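DltD domain-containing protein (PDB 7D78) is a fungal thioesterase of the alpha/beta hydrolase fold that probably cyclises polyketide chains into medium-ring lactones. Local coordinates at residues P52-T57 / Q78-Y83; G42-V47 / S118-V123; I128-M133 / R148-L153; V63-L68 / I84-S89; C32-G37 / L110-T115. All blocks are in the same frame, centred on the assembly; numbering follows the deposited sequence.

Interaction 1: residues P52-T57 / Q78-Y83; sequences PAIIMT and QGFNTY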
# COMPACT_ATOMS: atom_id res chain seq x y z
N PRO A 52 -2.90 18.45 26.03
CA PRO A 52 -2.46 17.52 25.00
C PRO A 52 -3.53 16.48 24.68
O PRO A 52 -4.51 16.30 25.41
CB PRO A 52 -1.22 16.85 25.61
CG PRO A 52 -1.43 16.99 27.11
CD PRO A 52 -2.15 18.29 27.30
N ALA A 53 -3.33 15.80 23.55
CA ALA A 53 -4.28 14.77 23.13
C ALA A 53 -3.53 13.52 22.70
O ALA A 53 -2.51 13.60 22.01
CB ALA A 53 -5.17 15.27 21.98
N ILE A 54 -4.05 12.36 23.09
CA ILE A 54 -3.51 11.06 22.70
C ILE A 54 -4.58 10.37 21.87
O ILE A 54 -5.70 10.16 22.35
CB ILE A 54 -3.13 10.20 23.91
CG1 ILE A 54 -2.11 10.92 24.80
CG2 ILE A 54 -2.63 8.84 23.46
CD1 ILE A 54 -1.94 10.26 26.16
N ILE A 55 -4.24 10.01 20.63
CA ILE A 55 -5.15 9.29 19.74
C ILE A 55 -4.73 7.82 19.75
O ILE A 55 -3.60 7.50 19.37
CB ILE A 55 -5.12 9.85 18.31
CG1 ILE A 55 -5.69 11.27 18.27
CG2 ILE A 55 -5.91 8.93 17.35
CD1 ILE A 55 -5.19 12.10 17.07
N MET A 56 -5.64 6.94 20.18
CA MET A 56 -5.34 5.53 20.40
C MET A 56 -5.97 4.69 19.29
O MET A 56 -7.19 4.71 19.12
CB MET A 56 -5.86 5.06 21.77
CG MET A 56 -5.26 5.81 22.96
SD MET A 56 -6.04 5.34 24.52
CE MET A 56 -5.44 3.67 24.73
N THR A 57 -5.14 3.91 18.58
CA THR A 57 -5.62 3.02 17.53
C THR A 57 -5.66 1.58 18.05
O THR A 57 -4.62 1.07 18.50
CB THR A 57 -4.71 3.10 16.30
OG1 THR A 57 -4.78 4.41 15.72
CG2 THR A 57 -5.17 2.09 15.24
N GLN A 78 -4.98 12.15 34.09
CA GLN A 78 -3.67 12.77 34.16
C GLN A 78 -3.55 13.97 33.22
O GLN A 78 -2.44 14.47 33.02
CB GLN A 78 -2.59 11.73 33.88
CG GLN A 78 -2.51 10.66 34.97
CD GLN A 78 -1.34 9.72 34.81
OE1 GLN A 78 -0.31 10.07 34.24
NE2 GLN A 78 -1.48 8.51 35.33
N GLY A 79 -4.65 14.44 32.66
CA GLY A 79 -4.65 15.67 31.89
C GLY A 79 -4.53 15.52 30.39
O GLY A 79 -4.25 16.51 29.71
N PHE A 80 -4.74 14.32 29.85
CA PHE A 80 -4.63 14.07 28.41
C PHE A 80 -6.02 13.84 27.82
O PHE A 80 -6.69 12.87 28.18
CB PHE A 80 -3.75 12.86 28.12
CG PHE A 80 -2.32 13.03 28.54
CD1 PHE A 80 -1.40 13.63 27.69
CD2 PHE A 80 -1.88 12.58 29.78
CE1 PHE A 80 -0.07 13.79 28.08
CE2 PHE A 80 -0.56 12.73 30.18
CZ PHE A 80 0.35 13.34 29.32
N ASN A 81 -6.45 14.74 26.92
CA ASN A 81 -7.54 14.38 26.01
C ASN A 81 -7.18 13.05 25.36
O ASN A 81 -6.05 12.86 24.92
CB ASN A 81 -7.74 15.42 24.91
CG ASN A 81 -8.14 16.78 25.41
OD1 ASN A 81 -9.30 17.02 25.79
ND2 ASN A 81 -7.21 17.72 25.35
N THR A 82 -8.14 12.12 25.31
CA THR A 82 -7.89 10.82 24.72
C THR A 82 -9.02 10.46 23.77
O THR A 82 -10.20 10.57 24.12
CB THR A 82 -7.74 9.73 25.80
OG1 THR A 82 -6.71 10.12 26.73
CG2 THR A 82 -7.32 8.42 25.16
N TYR A 83 -8.66 10.04 22.56
CA TYR A 83 -9.61 9.60 21.54
C TYR A 83 -9.33 8.14 21.22
O TYR A 83 -8.25 7.82 20.72
CB TYR A 83 -9.49 10.46 20.27
CG TYR A 83 -10.53 10.21 19.19
CD1 TYR A 83 -11.88 10.27 19.47
CD2 TYR A 83 -10.14 9.96 17.86
CE1 TYR A 83 -12.83 10.07 18.49
CE2 TYR A 83 -11.09 9.77 16.86
CZ TYR A 83 -12.44 9.82 17.18
OH TYR A 83 -13.42 9.63 16.21
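Pro-52 opens the contact by resting its ring against Phe-80: CG comes within 3.4 Å of Phe-80 CD1, at an oblique approach to the aromatic ring. Its carbonyl oxygen takes two donors from one residue. Asn-81 N gives a weak, bent bond, whereas Asn-81 ND2 reaches Pro-52 O at 3.1 Å from well above the carbonyl plane. The OD1 of the same amide has partners outside the pair, Ser-122 among them, so the amide is fixed at both ends. Ala-53 pairs with Asn-81 as a parallel bridge, their CB atoms 3.9 Å apart on one face of the sheet. At Ile-54 the backbone bonds both ways, N to Asn-81 O at 2.8 Å and O to Tyr-83 N at 3.0 Å. With its CG1 anti to the carbonyl carbon (chi1 -57°), Ile-54 sends CD1 back to Phe-80 CG at 3.7 Å, on the other face. Ile-55 returns to the first face, its CG2 near the plane of the Tyr-83 ring at the edge. Met-56 N then bonds Tyr-83 O at 2.8 Å, almost perfectly straight (179°), and the thioether of Met-56 swings SD to 3.4 Å from Thr-82 CG2. These bonds and an 18° angle between the strand axes define a parallel pair, the two strands of a beta-alpha-beta unit. Its linking helix 68-77 and the C-terminal helix 305-319 pack on the Ile-54 face, helix 103-118 packs on the Ile-55 and Tyr-83 face, and strand 127-133 continues the sheet beyond 52-57.

Interaction 2: residues G42-V47 / S118-V123; sequences GRFYAV and SSLPSV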
# COMPACT_ATOMS: atom_id res chain seq x y z
N GLY A 42 -15.65 7.45 17.38
CA GLY A 42 -14.91 7.06 18.56
C GLY A 42 -15.36 7.77 19.82
O GLY A 42 -16.27 8.61 19.79
N ARG A 43 -14.71 7.41 20.94
CA ARG A 43 -14.95 8.03 22.24
C ARG A 43 -13.88 9.08 22.49
O ARG A 43 -12.69 8.78 22.38
CB ARG A 43 -14.90 7.01 23.37
CG ARG A 43 -15.84 5.83 23.26
CD ARG A 43 -15.61 4.95 24.47
NE ARG A 43 -16.66 3.95 24.64
CZ ARG A 43 -16.81 3.21 25.72
NH1 ARG A 43 -15.97 3.35 26.75
NH2 ARG A 43 -17.79 2.32 25.79
N PHE A 44 -14.29 10.29 22.83
CA PHE A 44 -13.38 11.37 23.16
C PHE A 44 -13.50 11.67 24.65
O PHE A 44 -14.57 12.05 25.12
CB PHE A 44 -13.67 12.62 22.34
CG PHE A 44 -12.69 13.74 22.56
CD1 PHE A 44 -11.38 13.61 22.13
CD2 PHE A 44 -13.08 14.90 23.21
CE1 PHE A 44 -10.47 14.63 22.32
CE2 PHE A 44 -12.17 15.93 23.42
CZ PHE A 44 -10.86 15.80 22.97
N TYR A 45 -12.41 11.46 25.38
CA TYR A 45 -12.32 11.72 26.81
C TYR A 45 -11.65 13.08 26.98
O TYR A 45 -10.43 13.19 26.89
CB TYR A 45 -11.54 10.61 27.50
CG TYR A 45 -12.19 9.24 27.50
CD1 TYR A 45 -12.21 8.45 26.34
CD2 TYR A 45 -12.77 8.71 28.65
CE1 TYR A 45 -12.79 7.17 26.34
CE2 TYR A 45 -13.36 7.44 28.66
CZ TYR A 45 -13.36 6.68 27.50
OH TYR A 45 -13.93 5.42 27.51
N ALA A 46 -12.45 14.13 27.21
CA ALA A 46 -11.97 15.50 27.23
C ALA A 46 -11.39 15.86 28.60
O ALA A 46 -11.74 15.27 29.62
CB ALA A 46 -13.10 16.48 26.90
N VAL A 47 -10.49 16.84 28.61
CA VAL A 47 -10.02 17.43 29.85
C VAL A 47 -10.49 18.87 29.90
O VAL A 47 -10.83 19.47 28.88
CB VAL A 47 -8.48 17.35 30.01
CG1 VAL A 47 -8.03 15.90 29.94
CG2 VAL A 47 -7.79 18.21 28.96
N SER A 118 -7.38 17.80 16.47
CA SER A 118 -6.64 19.04 16.69
C SER A 118 -7.54 20.27 16.65
O SER A 118 -7.19 21.31 17.22
CB SER A 118 -5.53 19.20 15.63
OG SER A 118 -4.60 18.13 15.68
N SER A 119 -8.70 20.18 16.00
CA SER A 119 -9.59 21.33 15.91
C SER A 119 -10.49 21.48 17.14
O SER A 119 -11.17 22.51 17.26
CB SER A 119 -10.45 21.23 14.65
OG SER A 119 -11.59 20.41 14.87
N LEU A 120 -10.51 20.52 18.05
CA LEU A 120 -11.47 20.55 19.14
C LEU A 120 -11.06 21.59 20.19
O LEU A 120 -9.88 21.92 20.32
CB LEU A 120 -11.59 19.16 19.78
CG LEU A 120 -12.14 18.07 18.85
CD1 LEU A 120 -12.20 16.74 19.59
CD2 LEU A 120 -13.52 18.46 18.32
N PRO A 121 -12.03 22.13 20.95
CA PRO A 121 -11.73 23.27 21.84
C PRO A 121 -10.76 22.95 22.96
O PRO A 121 -9.97 23.83 23.36
CB PRO A 121 -13.11 23.66 22.40
CG PRO A 121 -14.11 23.03 21.49
CD PRO A 121 -13.47 21.79 20.93
N SER A 122 -10.78 21.73 23.49
CA SER A 122 -9.92 21.36 24.61
C SER A 122 -8.56 20.83 24.18
O SER A 122 -7.75 20.46 25.04
CB SER A 122 -10.63 20.29 25.47
OG SER A 122 -10.74 19.08 24.74
N VAL A 123 -8.27 20.77 22.89
CA VAL A 123 -7.08 20.09 22.38
C VAL A 123 -6.03 21.12 22.01
O VAL A 123 -6.32 22.10 21.30
CB VAL A 123 -7.43 19.19 21.18
CG1 VAL A 123 -6.17 18.60 20.58
CG2 VAL A 123 -8.40 18.09 21.63
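Phe-44 meets Leu-120, Ser-122 and Val-123, joining strand 39-45 of the alpha/beta hydrolase sheet to the loop that follows helix 103-118; a type I beta turn from Leu-120 to Val-123 presents the three partners. The apolar part is built round the aromatic ring. Leu-120 CD1 sits over one face as a CH-pi contact, 3.8 Å from the ring centroid and only 11° off the normal, so the methyl lies above the centre and not at the rim. Val-123 CG2 approaches Phe-44 CZ obliquely at 3.6 Å. With CG anti to the backbone N (chi1 -176°), the phenyl extends towards the turn, with the leucine methyl over its face and CZ next to Val-123 CG2. Were Phe-44 replaced by alanine, the Leu-120 methyl would probably lose the ring face beneath it, and a gap would open beside Val-123. The polar part concerns Ser-122. Its hydroxyl lies near the plane of the phenyl, at the ring edge, but its hydrogen bond runs to Asn-81 OD1 on the neighbouring strand, and Val-47 N bonds that same oxygen; both segments are thereby tied to one amide. Within the turn, Val-123 N bonds Leu-120 O at 3.2 Å, which closes the turn. Past the strand, Ser-122 CB lies 3.5 Å from Val-47 O.

Interaction 3: residues I128-M133 / R148-L153; sequences ITLWGM and RRVKAL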
# COMPACT_ATOMS: atom_id res chain seq x y z
N ILE A 128 0.07 16.69 20.03
CA ILE A 128 -0.64 15.48 19.58
C ILE A 128 0.31 14.29 19.68
O ILE A 128 1.44 14.34 19.17
CB ILE A 128 -1.15 15.64 18.14
CG1 ILE A 128 -2.06 16.87 17.99
CG2 ILE A 128 -1.84 14.36 17.68
CD1 ILE A 128 -3.32 16.85 18.87
N THR A 129 -0.16 13.20 20.30
CA THR A 129 0.56 11.93 20.40
C THR A 129 -0.28 10.83 19.76
O THR A 129 -1.51 10.81 19.91
CB THR A 129 0.87 11.57 21.88
OG1 THR A 129 1.89 12.44 22.38
CG2 THR A 129 1.34 10.09 22.04
N LEU A 130 0.38 9.94 19.01
CA LEU A 130 -0.27 8.74 18.48
C LEU A 130 0.14 7.52 19.30
O LEU A 130 1.33 7.31 19.57
CB LEU A 130 0.08 8.51 17.00
CG LEU A 130 -0.48 9.50 15.98
CD1 LEU A 130 -0.31 8.97 14.57
CD2 LEU A 130 -1.95 9.90 16.26
N TRP A 131 -0.86 6.73 19.68
CA TRP A 131 -0.73 5.58 20.55
C TRP A 131 -1.42 4.41 19.84
O TRP A 131 -2.51 4.58 19.30
CB TRP A 131 -1.40 5.87 21.91
CG TRP A 131 -1.26 4.84 23.00
CD1 TRP A 131 -0.48 4.95 24.12
CD2 TRP A 131 -1.96 3.60 23.12
NE1 TRP A 131 -0.64 3.84 24.92
CE2 TRP A 131 -1.54 3.00 24.33
CE3 TRP A 131 -2.90 2.93 22.32
CZ2 TRP A 131 -2.02 1.75 24.75
CZ3 TRP A 131 -3.38 1.68 22.75
CH2 TRP A 131 -2.94 1.11 23.95
N GLY A 132 -0.78 3.26 19.83
CA GLY A 132 -1.37 2.11 19.15
C GLY A 132 -0.99 0.82 19.83
O GLY A 132 0.13 0.67 20.33
N MET A 133 -1.93 -0.12 19.84
CA MET A 133 -1.69 -1.44 20.40
C MET A 133 -1.69 -2.49 19.29
O MET A 133 -2.58 -2.49 18.43
CB MET A 133 -2.75 -1.81 21.44
CG MET A 133 -2.51 -3.20 22.03
SD MET A 133 -3.22 -3.29 23.66
CE MET A 133 -2.92 -5.02 24.07
N ARG A 148 4.19 15.56 10.64
CA ARG A 148 4.98 16.19 11.70
C ARG A 148 4.13 16.72 12.84
O ARG A 148 4.69 17.11 13.88
CB ARG A 148 5.84 17.32 11.13
CG ARG A 148 5.06 18.55 10.74
CD ARG A 148 5.94 19.53 9.97
NE ARG A 148 5.33 20.86 9.91
CZ ARG A 148 6.00 21.96 9.58
NH1 ARG A 148 7.29 21.89 9.27
NH2 ARG A 148 5.38 23.13 9.56
N ARG A 149 2.80 16.74 12.69
CA ARG A 149 1.96 17.12 13.82
C ARG A 149 2.02 16.09 14.93
O ARG A 149 1.70 16.40 16.09
CB ARG A 149 0.51 17.32 13.37
CG ARG A 149 0.36 18.36 12.28
CD ARG A 149 -1.06 18.34 11.72
NE ARG A 149 -1.36 17.05 11.09
CZ ARG A 149 -2.56 16.69 10.65
NH1 ARG A 149 -3.58 17.53 10.76
NH2 ARG A 149 -2.74 15.48 10.12
N VAL A 150 2.41 14.86 14.60
CA VAL A 150 2.54 13.80 15.59
C VAL A 150 3.85 14.01 16.34
O VAL A 150 4.94 13.88 15.76
CB VAL A 150 2.48 12.42 14.92
CG1 VAL A 150 2.72 11.31 15.93
CG2 VAL A 150 1.12 12.25 14.24
N LYS A 151 3.76 14.36 17.62
CA LYS A 151 4.92 14.76 18.41
C LYS A 151 5.51 13.61 19.22
O LYS A 151 6.60 13.77 19.79
CB LYS A 151 4.54 15.91 19.34
CG LYS A 151 3.96 17.11 18.62
CD LYS A 151 4.95 17.69 17.60
CE LYS A 151 4.36 18.88 16.84
NZ LYS A 151 4.04 20.04 17.74
N ALA A 152 4.82 12.49 19.32
CA ALA A 152 5.34 11.31 19.98
C ALA A 152 4.55 10.10 19.49
O ALA A 152 3.40 10.22 19.06
CB ALA A 152 5.25 11.40 21.51
N LEU A 153 5.19 8.94 19.60
CA LEU A 153 4.64 7.68 19.11
C LEU A 153 4.81 6.65 20.21
O LEU A 153 5.92 6.41 20.68
CB LEU A 153 5.36 7.23 17.84
CG LEU A 153 5.11 5.81 17.35
CD1 LEU A 153 3.66 5.68 16.88
CD2 LEU A 153 6.08 5.51 16.21
O HOH W 1 0.99 18.39 17.76
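Leu-130 and Val-150 form the tightly packed part of this contact, crossing at about a right angle. Leu-130 CD1 lies 3.6 Å from Val-150 CG2, and Leu-130 CG lies close to both valine methyls. Val-150 CG1 stands anti to the backbone N (chi1 175°), which leaves CG2 turned to the leucine tip. Beside them Leu-130 N bonds Ala-152 O at 3.0 Å, and Leu-153 CA approaches Leu-130 O at 3.4 Å. On the other face Thr-129 OG1 meets the Ala-152 methyl at 3.6 Å.

The start of the pair is looser. Lys-151 N still makes a nearly straight bond to Ile-128 O (168°, 2.8 Å), but the backbone bends there, and the buried Ala-152 N finds no partner. A water fills the junction, accepting from Ile-128 N at 3.0 Å and donating to Arg-149 O at 2.7 Å. The Lys-151 chain leads away to bond Ser-126 O, while Arg-149 turns to Asp-147 and helix 103-118, its side chain packing on Gln-180 of the second subunit.

Parallel strands joined through helix 135-146 make this a beta-alpha-beta unit, and the strand ending in Gly-132 and Met-133 leads into what is probably the nucleophile elbow of an alpha/beta hydrolase.

Interaction 4: residues V63-L68 / I84-S89; sequences VKEMLL and IYDPRS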
# COMPACT_ATOMS: atom_id res chain seq x y z
N VAL A 63 -12.34 -3.45 18.37
CA VAL A 63 -13.18 -2.28 18.53
C VAL A 63 -12.68 -1.48 19.73
O VAL A 63 -11.98 -1.99 20.61
CB VAL A 63 -14.69 -2.62 18.66
CG1 VAL A 63 -15.21 -3.24 17.36
CG2 VAL A 63 -14.96 -3.55 19.85
N LYS A 64 -13.04 -0.20 19.75
CA LYS A 64 -12.51 0.74 20.73
C LYS A 64 -12.87 0.35 22.16
O LYS A 64 -12.17 0.75 23.10
CB LYS A 64 -13.01 2.15 20.42
CG LYS A 64 -14.56 2.26 20.36
CD LYS A 64 -15.01 3.51 19.62
CE LYS A 64 -16.54 3.67 19.67
NZ LYS A 64 -17.21 2.43 19.17
N GLU A 65 -13.94 -0.44 22.35
CA GLU A 65 -14.40 -0.82 23.69
C GLU A 65 -13.55 -1.91 24.33
O GLU A 65 -13.69 -2.15 25.53
CB GLU A 65 -15.87 -1.29 23.63
CG GLU A 65 -16.86 -0.20 23.30
CD GLU A 65 -16.97 0.08 21.81
OE1 GLU A 65 -16.35 -0.67 21.01
OE2 GLU A 65 -17.67 1.05 21.44
N MET A 66 -12.69 -2.58 23.57
CA MET A 66 -11.87 -3.65 24.11
C MET A 66 -10.64 -3.05 24.77
O MET A 66 -9.80 -2.47 24.08
CB MET A 66 -11.48 -4.63 23.01
CG MET A 66 -12.67 -5.29 22.33
SD MET A 66 -12.23 -6.09 20.77
CE MET A 66 -10.98 -7.20 21.27
N LEU A 67 -10.55 -3.17 26.11
CA LEU A 67 -9.36 -2.87 26.91
C LEU A 67 -9.02 -1.38 26.99
O LEU A 67 -8.72 -0.87 28.08
CB LEU A 67 -8.14 -3.64 26.40
CG LEU A 67 -8.33 -5.16 26.22
CD1 LEU A 67 -7.56 -5.70 25.02
CD2 LEU A 67 -7.99 -5.96 27.49
N LEU A 68 -9.07 -0.68 25.86
CA LEU A 68 -8.59 0.70 25.82
C LEU A 68 -9.36 1.68 26.70
O LEU A 68 -8.72 2.66 27.15
CB LEU A 68 -8.57 1.19 24.37
CG LEU A 68 -7.78 0.27 23.42
CD1 LEU A 68 -7.55 0.94 22.06
CD2 LEU A 68 -6.45 -0.14 24.04
N ILE A 84 -10.28 7.26 21.54
CA ILE A 84 -10.27 5.88 21.05
C ILE A 84 -11.31 5.79 19.95
O ILE A 84 -12.44 6.28 20.11
CB ILE A 84 -10.57 4.87 22.17
CG1 ILE A 84 -10.08 5.35 23.53
CG2 ILE A 84 -9.97 3.51 21.84
CD1 ILE A 84 -10.51 4.41 24.64
N TYR A 85 -10.96 5.16 18.83
CA TYR A 85 -11.86 5.12 17.69
C TYR A 85 -11.86 3.74 17.06
O TYR A 85 -10.92 2.95 17.21
CB TYR A 85 -11.48 6.19 16.63
CG TYR A 85 -10.17 5.87 15.91
CD1 TYR A 85 -8.95 6.21 16.47
CD2 TYR A 85 -10.18 5.19 14.69
CE1 TYR A 85 -7.75 5.89 15.83
CE2 TYR A 85 -9.00 4.85 14.05
CZ TYR A 85 -7.79 5.20 14.62
OH TYR A 85 -6.63 4.88 13.98
N ASP A 86 -12.96 3.44 16.37
CA ASP A 86 -13.06 2.25 15.53
C ASP A 86 -12.48 2.57 14.16
O ASP A 86 -12.99 3.48 13.49
CB ASP A 86 -14.51 1.80 15.38
CG ASP A 86 -15.07 1.18 16.66
OD1 ASP A 86 -14.29 0.61 17.44
OD2 ASP A 86 -16.31 1.24 16.87
N PRO A 87 -11.45 1.88 13.71
CA PRO A 87 -10.90 2.18 12.38
C PRO A 87 -11.91 1.90 11.28
O PRO A 87 -12.96 1.29 11.48
CB PRO A 87 -9.68 1.25 12.27
CG PRO A 87 -9.33 0.90 13.71
CD PRO A 87 -10.68 0.82 14.39
N ARG A 88 -11.56 2.36 10.08
CA ARG A 88 -12.39 2.20 8.89
C ARG A 88 -12.90 0.76 8.73
O ARG A 88 -12.13 -0.19 8.84
CB ARG A 88 -11.58 2.61 7.66
CG ARG A 88 -12.35 2.45 6.34
CD ARG A 88 -11.46 2.77 5.17
NE ARG A 88 -11.08 4.18 5.16
CZ ARG A 88 -11.55 5.07 4.30
NH1 ARG A 88 -12.42 4.70 3.38
NH2 ARG A 88 -11.14 6.33 4.35
N SER A 89 -14.21 0.64 8.49
CA SER A 89 -14.95 -0.60 8.21
C SER A 89 -15.11 -1.50 9.43
O SER A 89 -15.54 -2.65 9.28
CB SER A 89 -14.33 -1.41 7.06
OG SER A 89 -13.29 -2.24 7.54
O HOH W 2 -17.49 -0.66 18.44
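Lys-64 and Asp-86 cross at about a right angle, joining the loop before helix 68-77 to strand 81-86. The lysine can be followed outward. CB lies 3.6 Å from Asp-86 OD1. CG, held between the backbone N and the carbonyl carbon (chi1 56°), passes Asp-86 OD1 at 3.4 Å, and CD stays within 3.8 Å of Asp-86 CG. CE is nearer to the other oxygen, and a bend at chi4 (-54°) then brings NZ to Asp-86 OD2 at 2.7 Å, from above the carboxylate plane. The same ammonium meets Glu-65 OE2 at 2.7 Å on the syn side of the glutamate carboxylate, 23° out of its plane, and Asp-92 supplies a third carboxylate. The main chain joins in as well: Lys-64 N bonds Asp-86 OD1 at 2.7 Å, so one residue grips both oxygens of the aspartate and limits rotation of the carboxylate. A water donates to Glu-65 OE1 and Asp-86 OD2, bridging the two acids. Next to this polar group Leu-68 lies against Ile-84, but the isoleucine has two conformers, which leaves the detail of that packing doubtful. Lys-64 and Glu-65 are the two central residues of a type I turn from Val-63 to Met-66. Three acids round one lysine form a salt-bridge network in which the ammonium probably offsets the mutual repulsion of Glu-65 and Asp-86, and the acids in turn would be expected to keep the largely buried lysine protonated.

Interaction 5: residues C32-G37 / L110-T115; sequences CKTIDG and LADIVT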
# COMPACT_ATOMS: atom_id res chain seq x y z
N CYS A 32 -14.93 11.86 13.00
CA CYS A 32 -13.94 12.52 12.14
C CYS A 32 -14.20 12.10 10.70
O CYS A 32 -14.37 10.91 10.42
CB CYS A 32 -12.50 12.14 12.53
SG CYS A 32 -12.06 12.28 14.28
N LYS A 33 -14.23 13.08 9.79
CA LYS A 33 -14.45 12.82 8.38
C LYS A 33 -13.12 12.59 7.68
O LYS A 33 -12.11 13.23 8.01
CB LYS A 33 -15.18 13.98 7.70
CG LYS A 33 -16.65 14.12 8.05
CD LYS A 33 -17.43 14.81 6.94
CE LYS A 33 -17.13 14.15 5.59
NZ LYS A 33 -18.00 14.67 4.49
N THR A 34 -13.12 11.69 6.70
CA THR A 34 -11.94 11.41 5.89
C THR A 34 -12.07 12.13 4.55
O THR A 34 -13.15 12.60 4.18
CB THR A 34 -11.79 9.91 5.66
OG1 THR A 34 -12.93 9.45 4.91
CG2 THR A 34 -11.71 9.17 6.99
N ILE A 35 -10.96 12.19 3.80
CA ILE A 35 -11.03 12.92 2.53
C ILE A 35 -11.97 12.24 1.53
O ILE A 35 -12.50 12.92 0.64
CB ILE A 35 -9.64 13.13 1.92
CG1 ILE A 35 -8.97 11.80 1.58
CG2 ILE A 35 -8.76 13.97 2.86
CD1 ILE A 35 -7.68 11.97 0.81
N ASP A 36 -12.22 10.93 1.65
CA ASP A 36 -13.20 10.31 0.75
C ASP A 36 -14.62 10.31 1.32
O ASP A 36 -15.52 9.72 0.71
CB ASP A 36 -12.75 8.88 0.37
CG ASP A 36 -12.87 7.87 1.51
OD1 ASP A 36 -13.14 8.24 2.67
OD2 ASP A 36 -12.70 6.66 1.24
N GLY A 37 -14.85 10.96 2.45
CA GLY A 37 -16.21 11.14 2.96
C GLY A 37 -16.70 10.10 3.95
O GLY A 37 -17.87 10.15 4.34
N LEU A 110 -5.64 8.28 9.83
CA LEU A 110 -5.12 8.91 11.04
C LEU A 110 -4.71 10.36 10.81
O LEU A 110 -4.85 11.19 11.72
CB LEU A 110 -3.94 8.11 11.59
CG LEU A 110 -4.31 7.07 12.66
CD1 LEU A 110 -3.17 6.12 12.90
CD2 LEU A 110 -4.72 7.76 13.97
N ALA A 111 -4.20 10.70 9.61
CA ALA A 111 -3.97 12.11 9.30
C ALA A 111 -5.26 12.91 9.41
O ALA A 111 -5.27 14.02 9.96
CB ALA A 111 -3.38 12.27 7.89
N ASP A 112 -6.37 12.36 8.91
CA ASP A 112 -7.64 13.07 8.95
C ASP A 112 -8.21 13.10 10.36
O ASP A 112 -8.80 14.10 10.78
CB ASP A 112 -8.62 12.43 7.97
CG ASP A 112 -8.13 12.52 6.53
OD1 ASP A 112 -7.27 13.39 6.27
OD2 ASP A 112 -8.61 11.74 5.67
N ILE A 113 -8.02 12.02 11.13
CA ILE A 113 -8.39 12.04 12.55
C ILE A 113 -7.60 13.12 13.29
O ILE A 113 -8.16 13.91 14.06
CB ILE A 113 -8.18 10.65 13.17
CG1 ILE A 113 -9.15 9.66 12.53
CG2 ILE A 113 -8.33 10.71 14.70
CD1 ILE A 113 -8.74 8.21 12.70
N VAL A 114 -6.28 13.19 13.04
CA VAL A 114 -5.47 14.23 13.69
C VAL A 114 -6.02 15.61 13.35
O VAL A 114 -6.10 16.49 14.22
CB VAL A 114 -3.99 14.09 13.29
CG1 VAL A 114 -3.19 15.31 13.74
CG2 VAL A 114 -3.39 12.84 13.92
N THR A 115 -6.42 15.82 12.10
CA THR A 115 -6.97 17.12 11.70
C THR A 115 -8.20 17.47 12.54
O THR A 115 -8.32 18.59 13.05
CB THR A 115 -7.32 17.12 10.21
OG1 THR A 115 -6.12 17.00 9.44
CG2 THR A 115 -8.05 18.43 9.81
O HOH W 3 -11.22 15.21 9.72
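The contact packs the end of edge strand 28-33 and the type I turn that follows it against helix 103-118, with Ile-35 N bonded to Asp-112. Ile-35 N reaches Asp-112 OD2 at 3.0 Å with a bent geometry (144°), coming from above the carboxylate plane, while Asp-112 OD1 makes a salt bridge to Arg-179 NE of the second subunit, which places the contact at the subunit interface. Thr-34 CA lies 3.4 Å from Asp-112 OD2, and Ile-35 CG2 sits 3.6 Å from it, the isoleucine crossing the aspartate at about a right angle. With CG anti to the carbonyl carbon (chi1 -62°), Asp-112 carries its acid out to the turn while its CB faces Lys-33 O. A water donates to Lys-33 O at 2.8 Å and to Asp-112 O at 2.9 Å, bridging the two backbones. Helix 103-118 flanks the central sheet of the alpha/beta hydrolase fold, and here it reaches the outermost strand at that end. Deeper in, Cys-32 SG packs on Ile-113 CG2 at 4.1 Å, and both side chains also touch Tyr-83. Replacing Asp-112 by an alanine would probably leave Ile-35 N without its acceptor and that arginine without its mate. The turn is braced from within by Thr-34 OG1, which donates to Asp-36 OD1 at 2.6 Å, nearly in line with the aspartate C-O bond, while Asp-36 OD2 pairs with Arg-88.

Overall arrangement
From the N terminus, the edge strand and turn of interaction 5 come first; the loop they open is closed when helix 103-118 packs on them, 73 residues later. Strand 39-45 then begins interaction 2, which closes after that helix, so interactions 5 and 2 cross. Within both loops lie interactions 1 and 4, which cross each other and share strand 81-86. Interaction 3 follows in series. Thr-57 with Trp-131 joins interactions 1 and 3 across adjacent strands, Asn-81 with Ser-122 joins 1 and 2, and Arg-88 with Asp-36 joins 4 and 5. Arg-149 bonds to helix 103-118, linking interactions 3 and 5, the two that also touch the second subunit.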